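Local coordinates for protein superoxide dismutase (Clostridium difficile, PDB 3TJT) that probably destroys superoxide radicals formed in cells, converting them to hydrogen peroxide and oxygen at a metal centre that here holds iron(III), at residues G81-K86 / S154-N159; W135-K140 / S145-P150. All coordinates share one frame; numbering follows the deposited sequence.

Contact 1 of 2, residues G81-K86 / S154-N159; sequences GAYNHK and SPVSKN. With FE (Fe (III) ion), chain B.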
ATOM      1  N   GLY A  81       9.540   3.693  -8.774  1.00 16.90           N
ATOM      2  CA  GLY A  81       9.323   4.762  -7.809  1.00 15.49           C
ATOM      3  C   GLY A  81       9.922   6.069  -8.294  1.00 16.10           C
ATOM      4  O   GLY A  81       9.292   7.125  -8.205  1.00 18.04           O
ATOM      5  N   ALA A  82      11.137   5.998  -8.822  1.00 16.77           N
ATOM      6  CA  ALA A  82      11.828   7.193  -9.299  1.00 18.32           C
ATOM      7  C   ALA A  82      11.102   7.820 -10.481  1.00 19.20           C
ATOM      8  O   ALA A  82      10.881   9.031 -10.516  1.00 18.69           O
ATOM      9  CB  ALA A  82      13.271   6.867  -9.662  1.00 17.12           C
ATOM     10  N   TYR A  83      10.732   6.994 -11.453  1.00 15.65           N
ATOM     11  CA  TYR A  83      10.038   7.497 -12.628  1.00 16.74           C
ATOM     12  C   TYR A  83       8.683   8.090 -12.249  1.00 20.10           C
ATOM     13  O   TYR A  83       8.339   9.200 -12.669  1.00 17.62           O
ATOM     14  CB  TYR A  83       9.840   6.387 -13.666  1.00 20.00           C
ATOM     15  CG  TYR A  83       9.194   6.909 -14.927  1.00 21.81           C
ATOM     16  CD1 TYR A  83       9.965   7.467 -15.935  1.00 27.33           C
ATOM     17  CD2 TYR A  83       7.816   6.872 -15.095  1.00 21.51           C
ATOM     18  CE1 TYR A  83       9.385   7.962 -17.084  1.00 32.94           C
ATOM     19  CE2 TYR A  83       7.226   7.375 -16.241  1.00 26.29           C
ATOM     20  CZ  TYR A  83       8.019   7.912 -17.232  1.00 33.48           C
ATOM     21  OH  TYR A  83       7.441   8.412 -18.375  1.00 38.46           O
ATOM     22  N   ASN A  84       7.909   7.342 -11.464  1.00 17.32           N
ATOM     23  CA  ASN A  84       6.552   7.748 -11.140  1.00 15.65           C
ATOM     24  C   ASN A  84       6.515   9.068 -10.360  1.00 16.70           C
ATOM     25  O   ASN A  84       5.647   9.907 -10.587  1.00 16.33           O
ATOM     26  CB  ASN A  84       5.815   6.651 -10.354  1.00 15.18           C
ATOM     27  CG  ASN A  84       5.517   5.413 -11.191  1.00 17.31           C
ATOM     28  OD1 ASN A  84       5.571   5.443 -12.425  1.00 17.20           O
ATOM     29  ND2 ASN A  84       5.187   4.309 -10.514  1.00 15.67           N
ATOM     30  N   HIS A  85       7.444   9.243  -9.429  1.00 17.49           N
ATOM     31  CA  HIS A  85       7.429  10.452  -8.615  1.00 16.86           C
ATOM     32  C   HIS A  85       7.903  11.665  -9.397  1.00 18.29           C
ATOM     33  O   HIS A  85       7.328  12.745  -9.267  1.00 17.74           O
ATOM     34  CB  HIS A  85       8.216  10.253  -7.318  1.00 16.82           C
ATOM     35  CG  HIS A  85       7.475   9.411  -6.333  1.00 17.27           C
ATOM     36  ND1 HIS A  85       7.495   8.031  -6.375  1.00 17.09           N
ATOM     37  CD2 HIS A  85       6.616   9.747  -5.340  1.00 19.06           C
ATOM     38  CE1 HIS A  85       6.713   7.554  -5.421  1.00 19.47           C
ATOM     39  NE2 HIS A  85       6.165   8.574  -4.783  1.00 19.72           N
ATOM     40  N   LYS A  86       8.936  11.497 -10.214  1.00 18.21           N
ATOM     41  CA  LYS A  86       9.355  12.602 -11.072  1.00 19.19           C
ATOM     42  C   LYS A  86       8.162  13.047 -11.913  1.00 18.84           C
ATOM     43  O   LYS A  86       7.858  14.245 -12.004  1.00 17.88           O
ATOM     44  CB  LYS A  86      10.530  12.209 -11.977  1.00 19.79           C
ATOM     45  CG  LYS A  86      11.041  13.398 -12.806  1.00 24.27           C
ATOM     46  CD  LYS A  86      11.921  12.969 -13.977  1.00 30.93           C
ATOM     47  CE  LYS A  86      13.122  12.186 -13.523  1.00 38.84           C
ATOM     48  NZ  LYS A  86      14.020  11.826 -14.664  1.00 46.33           N
ATOM     49  N   SER A 154       4.454   0.618 -13.608  1.00 16.71           N
ATOM     50  CA  SER A 154       4.207   1.757 -14.488  1.00 15.74           C
ATOM     51  C   SER A 154       3.594   1.320 -15.802  1.00 18.60           C
ATOM     52  O   SER A 154       3.955   0.268 -16.319  1.00 18.82           O
ATOM     53  CB  SER A 154       5.533   2.453 -14.798  1.00 19.59           C
ATOM     54  OG  SER A 154       5.389   3.367 -15.877  1.00 21.40           O
ATOM     55  N   PRO A 155       2.684   2.140 -16.361  1.00 18.30           N
ATOM     56  CA  PRO A 155       2.108   1.864 -17.686  1.00 18.76           C
ATOM     57  C   PRO A 155       3.186   1.769 -18.769  1.00 20.39           C
ATOM     58  O   PRO A 155       2.965   1.113 -19.787  1.00 20.04           O
ATOM     59  CB  PRO A 155       1.236   3.089 -17.967  1.00 20.95           C
ATOM     60  CG  PRO A 155       1.004   3.734 -16.647  1.00 25.17           C
ATOM     61  CD  PRO A 155       2.145   3.371 -15.753  1.00 20.29           C
ATOM     62  N   VAL A 156       4.313   2.434 -18.551  1.00 17.74           N
ATOM     63  CA  VAL A 156       5.425   2.433 -19.504  1.00 18.15           C
ATOM     64  C   VAL A 156       5.867   1.002 -19.813  1.00 25.23           C
ATOM     65  O   VAL A 156       6.265   0.686 -20.945  1.00 21.04           O
ATOM     66  CB  VAL A 156       6.607   3.262 -18.959  1.00 24.01           C
ATOM     67  CG1 VAL A 156       7.879   3.009 -19.758  1.00 28.17           C
ATOM     68  CG2 VAL A 156       6.235   4.750 -18.944  1.00 24.44           C
ATOM     69  N   SER A 157       5.764   0.136 -18.809  1.00 20.47           N
ATOM     70  CA  SER A 157       6.159  -1.262 -18.950  1.00 19.56           C
ATOM     71  C   SER A 157       5.189  -2.055 -19.822  1.00 23.41           C
ATOM     72  O   SER A 157       5.485  -3.179 -20.227  1.00 25.23           O
ATOM     73  CB  SER A 157       6.292  -1.915 -17.572  1.00 18.44           C
ATOM     74  OG  SER A 157       7.305  -1.269 -16.810  1.00 18.67           O
ATOM     75  N   LYS A 158       4.031  -1.471 -20.100  1.00 20.00           N
ATOM     76  CA  LYS A 158       3.035  -2.104 -20.955  1.00 23.07           C
ATOM     77  C   LYS A 158       2.854  -1.324 -22.256  1.00 23.15           C
ATOM     78  O   LYS A 158       1.821  -1.434 -22.911  1.00 23.56           O
ATOM     79  CB  LYS A 158       1.703  -2.241 -20.212  1.00 26.29           C
ATOM     80  CG  LYS A 158       1.765  -3.251 -19.073  1.00 32.28           C
ATOM     81  CD  LYS A 158       0.454  -3.350 -18.314  1.00 36.76           C
ATOM     82  CE  LYS A 158       0.408  -4.641 -17.496  1.00 41.88           C
ATOM     83  NZ  LYS A 158      -0.845  -4.755 -16.702  1.00 49.72           N
ATOM     84  N   ASN A 159       3.870  -0.545 -22.615  1.00 21.39           N
ATOM     85  CA  ASN A 159       3.863   0.257 -23.840  1.00 28.19           C
ATOM     86  C   ASN A 159       2.728   1.267 -23.896  1.00 28.15           C
ATOM     87  O   ASN A 159       2.254   1.625 -24.975  1.00 26.40           O
ATOM     88  CB  ASN A 159       3.831  -0.641 -25.078  1.00 31.63           C
ATOM     89  CG  ASN A 159       5.025  -1.569 -25.145  1.00 36.66           C
ATOM     90  OD1 ASN A 159       4.889  -2.755 -25.446  1.00 46.42           O
ATOM     91  ND2 ASN A 159       6.203  -1.037 -24.838  1.00 38.88           N
TER
HETATM   92 FE    FE B   1       4.336   8.391  -3.517  1.00 25.18          FE
HETATM   93  O   HOH W   1       4.642   5.791 -14.838  1.00 23.04           O
HETATM   94  O   HOH W   2       3.961   6.317  -4.249  1.00 16.43           O
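Tyr83, on the helix 72-90, reaches toward the short 3-10 turn at 155-157 with the CE2-CZ-OH side of its ring. Its CG lies anti to the backbone N (chi1 -177°), which carries the ring out from the helix to meet Val156 obliquely; Tyr83 CE2 and Val156 CG2 come to 3.9 Å. Leu57, Cys58 and Leu61 of helix 57-62 also pack on this tyrosine. Asn84, the next residue, meets Ser154 mainly through water. Asn84 OD1 lies 3.8 Å from Ser154 CB, and no direct hydrogen bond crosses the contact; instead one water donates to Asn84 OD1 (2.6 Å) and hydrogen-bonds Ser154 OG (2.7 Å). The water lies at the edge of the Tyr83 ring, near its plane. Asn84 ND2 is held by Gln152, so both ends of the buried amide are engaged and its flip is fixed. Ser154 OG also accepts from Val156 N at 3.0 Å, an ST turn that leads into the 3-10 segment and places the valine against the tyrosine. In this iron/manganese superoxide dismutase the contact joins the alpha-hairpin domain to the C-terminal domain, beside the metal site that both domains build. His85, one residue on from Asn84, supplies NE2 to the iron at 2.2 Å, with His30, Asp167, His171 and a water completing the five ligands. On the far side of the imidazole, His85 ND1 donates to Gly81 O at 2.7 Å, with the carbonyl oxygen nearly in the ring plane. That oxygen also accepts the helical bond from His85 N, the two donors arriving from opposite faces of the carbonyl plane. Pinned at ND1 and at NE2, the ring has little freedom to rotate, and the carbonyl would tend to make NE2 a stronger electron donor to the metal.

Contact 2 of 2, residues W135-K140 / S145-P150; sequences WLVATK and SIMTTP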
ATOM      1  N   TRP A 135      -4.020   6.191 -13.695  1.00 18.07           N
ATOM      2  CA  TRP A 135      -3.380   6.834 -14.844  1.00 17.12           C
ATOM      3  C   TRP A 135      -4.365   7.143 -15.968  1.00 19.66           C
ATOM      4  O   TRP A 135      -5.285   6.366 -16.233  1.00 19.13           O
ATOM      5  CB  TRP A 135      -2.299   5.916 -15.445  1.00 16.71           C
ATOM      6  CG  TRP A 135      -1.243   5.411 -14.493  1.00 16.42           C
ATOM      7  CD1 TRP A 135      -1.238   4.210 -13.831  1.00 15.96           C
ATOM      8  CD2 TRP A 135      -0.046   6.086 -14.114  1.00 16.34           C
ATOM      9  NE1 TRP A 135      -0.097   4.096 -13.068  1.00 15.21           N
ATOM     10  CE2 TRP A 135       0.647   5.238 -13.217  1.00 16.12           C
ATOM     11  CE3 TRP A 135       0.516   7.328 -14.446  1.00 17.08           C
ATOM     12  CZ2 TRP A 135       1.859   5.595 -12.645  1.00 16.14           C
ATOM     13  CZ3 TRP A 135       1.729   7.678 -13.880  1.00 15.47           C
ATOM     14  CH2 TRP A 135       2.389   6.816 -12.983  1.00 17.51           C
ATOM     15  N   LEU A 136      -4.155   8.279 -16.632  1.00 16.87           N
ATOM     16  CA  LEU A 136      -4.697   8.485 -17.976  1.00 17.03           C
ATOM     17  C   LEU A 136      -3.548   8.150 -18.908  1.00 16.56           C
ATOM     18  O   LEU A 136      -2.464   8.737 -18.809  1.00 17.97           O
ATOM     19  CB  LEU A 136      -5.144   9.938 -18.181  1.00 18.33           C
ATOM     20  CG  LEU A 136      -5.534  10.334 -19.611  1.00 17.91           C
ATOM     21  CD1 LEU A 136      -6.790   9.590 -20.037  1.00 19.75           C
ATOM     22  CD2 LEU A 136      -5.731  11.841 -19.716  1.00 18.63           C
ATOM     23  N   VAL A 137      -3.759   7.186 -19.801  1.00 18.57           N
ATOM     24  CA  VAL A 137      -2.679   6.733 -20.663  1.00 17.11           C
ATOM     25  C   VAL A 137      -3.094   6.784 -22.131  1.00 16.92           C
ATOM     26  O   VAL A 137      -4.278   6.817 -22.445  1.00 20.72           O
ATOM     27  CB  VAL A 137      -2.234   5.294 -20.328  1.00 19.39           C
ATOM     28  CG1 VAL A 137      -1.679   5.209 -18.899  1.00 18.56           C
ATOM     29  CG2 VAL A 137      -3.386   4.316 -20.536  1.00 20.59           C
ATOM     30  N   ALA A 138      -2.099   6.799 -23.011  1.00 19.40           N
ATOM     31  CA  ALA A 138      -2.356   6.774 -24.449  1.00 22.51           C
ATOM     32  C   ALA A 138      -1.584   5.639 -25.106  1.00 22.22           C
ATOM     33  O   ALA A 138      -0.438   5.352 -24.739  1.00 22.76           O
ATOM     34  CB  ALA A 138      -1.961   8.093 -25.079  1.00 22.14           C
ATOM     35  N   THR A 139      -2.214   4.991 -26.077  1.00 25.10           N
ATOM     36  CA  THR A 139      -1.487   4.077 -26.945  1.00 28.50           C
ATOM     37  C   THR A 139      -0.609   4.888 -27.895  1.00 31.31           C
ATOM     38  O   THR A 139      -0.699   6.114 -27.950  1.00 29.35           O
ATOM     39  CB  THR A 139      -2.449   3.214 -27.772  1.00 30.79           C
ATOM     40  OG1 THR A 139      -3.262   4.066 -28.585  1.00 31.86           O
ATOM     41  CG2 THR A 139      -3.341   2.395 -26.863  1.00 33.39           C
ATOM     42  N   LYS A 140       0.241   4.204 -28.649  1.00 31.39           N
ATOM     43  CA  LYS A 140       1.129   4.884 -29.581  1.00 33.13           C
ATOM     44  C   LYS A 140       0.358   5.730 -30.588  1.00 31.50           C
ATOM     45  O   LYS A 140       0.876   6.725 -31.086  1.00 35.03           O
ATOM     46  CB  LYS A 140       2.035   3.878 -30.299  1.00 36.95           C
ATOM     47  CG  LYS A 140       3.114   3.285 -29.404  1.00 47.48           C
ATOM     48  CD  LYS A 140       3.912   2.202 -30.126  1.00 60.89           C
ATOM     49  CE  LYS A 140       5.103   1.736 -29.292  1.00 65.27           C
ATOM     50  NZ  LYS A 140       4.702   1.267 -27.931  1.00 57.31           N
ATOM     51  N   SER A 145      -7.167   5.986 -22.463  1.00 21.44           N
ATOM     52  CA  SER A 145      -7.909   5.123 -21.562  1.00 22.82           C
ATOM     53  C   SER A 145      -7.445   5.398 -20.135  1.00 19.22           C
ATOM     54  O   SER A 145      -6.427   6.047 -19.925  1.00 20.30           O
ATOM     55  CB  SER A 145      -7.675   3.646 -21.905  1.00 22.22           C
ATOM     56  OG  SER A 145      -6.304   3.304 -21.791  1.00 22.72           O
ATOM     57  N   ILE A 146      -8.205   4.914 -19.164  1.00 20.92           N
ATOM     58  CA  ILE A 146      -7.796   5.006 -17.765  1.00 20.31           C
ATOM     59  C   ILE A 146      -7.431   3.614 -17.247  1.00 20.26           C
ATOM     60  O   ILE A 146      -8.145   2.646 -17.514  1.00 20.87           O
ATOM     61  CB  ILE A 146      -8.909   5.621 -16.910  1.00 19.14           C
ATOM     62  CG1 ILE A 146      -9.073   7.100 -17.278  1.00 21.50           C
ATOM     63  CG2 ILE A 146      -8.586   5.472 -15.422  1.00 21.15           C
ATOM     64  CD1 ILE A 146     -10.365   7.709 -16.807  1.00 21.69           C
ATOM     65  N   MET A 147      -6.304   3.507 -16.550  1.00 16.97           N
ATOM     66  CA  MET A 147      -5.893   2.230 -15.966  1.00 20.02           C
ATOM     67  C   MET A 147      -5.217   2.487 -14.629  1.00 22.26           C
ATOM     68  O   MET A 147      -4.816   3.610 -14.330  1.00 20.42           O
ATOM     69  CB  MET A 147      -4.896   1.511 -16.876  1.00 19.56           C
ATOM     70  CG  MET A 147      -3.501   2.165 -16.844  1.00 27.22           C
ATOM     71  SD  MET A 147      -2.236   1.240 -17.704  1.00 49.20           S
ATOM     72  CE  MET A 147      -2.049  -0.187 -16.634  1.00 27.55           C
ATOM     73  N   THR A 148      -5.077   1.441 -13.826  1.00 18.68           N
ATOM     74  CA  THR A 148      -4.330   1.567 -12.578  1.00 17.65           C
ATOM     75  C   THR A 148      -3.141   0.611 -12.560  1.00 19.15           C
ATOM     76  O   THR A 148      -3.096  -0.366 -13.319  1.00 18.90           O
ATOM     77  CB  THR A 148      -5.226   1.302 -11.352  1.00 18.72           C
ATOM     78  OG1 THR A 148      -5.664  -0.064 -11.366  1.00 18.46           O
ATOM     79  CG2 THR A 148      -6.435   2.211 -11.381  1.00 18.63           C
ATOM     80  N   THR A 149      -2.162   0.914 -11.719  1.00 16.40           N
ATOM     81  CA  THR A 149      -1.047   0.005 -11.477  1.00 15.25           C
ATOM     82  C   THR A 149      -0.850  -0.158  -9.973  1.00 15.40           C
ATOM     83  O   THR A 149      -1.115   0.772  -9.198  1.00 16.76           O
ATOM     84  CB  THR A 149       0.282   0.508 -12.077  1.00 16.50           C
ATOM     85  OG1 THR A 149       0.594   1.807 -11.544  1.00 17.45           O
ATOM     86  CG2 THR A 149       0.222   0.569 -13.619  1.00 17.18           C
ATOM     87  N   PRO A 150      -0.388  -1.342  -9.549  1.00 16.48           N
ATOM     88  CA  PRO A 150      -0.095  -1.544  -8.123  1.00 16.78           C
ATOM     89  C   PRO A 150       1.305  -1.093  -7.755  1.00 17.30           C
ATOM     90  O   PRO A 150       2.208  -1.125  -8.590  1.00 16.52           O
ATOM     91  CB  PRO A 150      -0.172  -3.066  -7.975  1.00 16.34           C
ATOM     92  CG  PRO A 150       0.309  -3.574  -9.323  1.00 18.99           C
ATOM     93  CD  PRO A 150      -0.206  -2.578 -10.342  1.00 15.93           C
TER
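Thr149 OG1 takes part in two hydrogen bonds: Trp135 NE1 donates to it at 2.8 Å, almost straight (177°) and in the plane of the indole, and Asp153 O is its other partner. The buried indole N-H is thereby satisfied. With Trp135 CG beside its own backbone N (chi1 -54°), the pyrrole edge is brought alongside strand 145-150, and Thr149 CG2 comes within 3.6 Å of Trp135 NE1. Backbone bonds run both ways in the hydrogen-bonded pairs Trp135-Met147 and Val137-Ser145; the shortest is Trp135 N to Met147 O, 2.8 Å. On the face holding these four side chains, Met147 CG packs on Val137 CG1 at 4.1 Å, the two side chains crossing at about a right angle, and Val137 CG2 lies 3.3 Å from Ser145 OG. Leu136 and Ile146, a non-hydrogen-bonded pair, turn to the other face, where Phe111 and Phe117 of helices 101-111 and 114-127 cover both. Ile146 CA sends a CH-O contact to Trp135 O at 3.2 Å. The whole is a twisted antiparallel beta hairpin, part of the three-stranded sheet found in the C-terminal domain of iron/manganese superoxide dismutases.

The centres of the two contacts lie 11 Å apart, and contact 2 is nested along the chain inside the long loop that contact 1 closes. Helix 72-90 comes first, then the hairpin 132-138/144-150, then the turn 154-159, which leads on toward strand 161-167 on the other side of the central strand 132-138. The two contacts touch directly: Pro155 CD packs on Trp135 CE2 at 3.5 Å, and Asn84 OD1 sits 3.5 Å from Trp135 CH2. Trp135 thus ties the sheet to both segments of contact 1; its side chain lies about 10 Å from the iron, making it part of the packed surroundings of the metal site between the two domains.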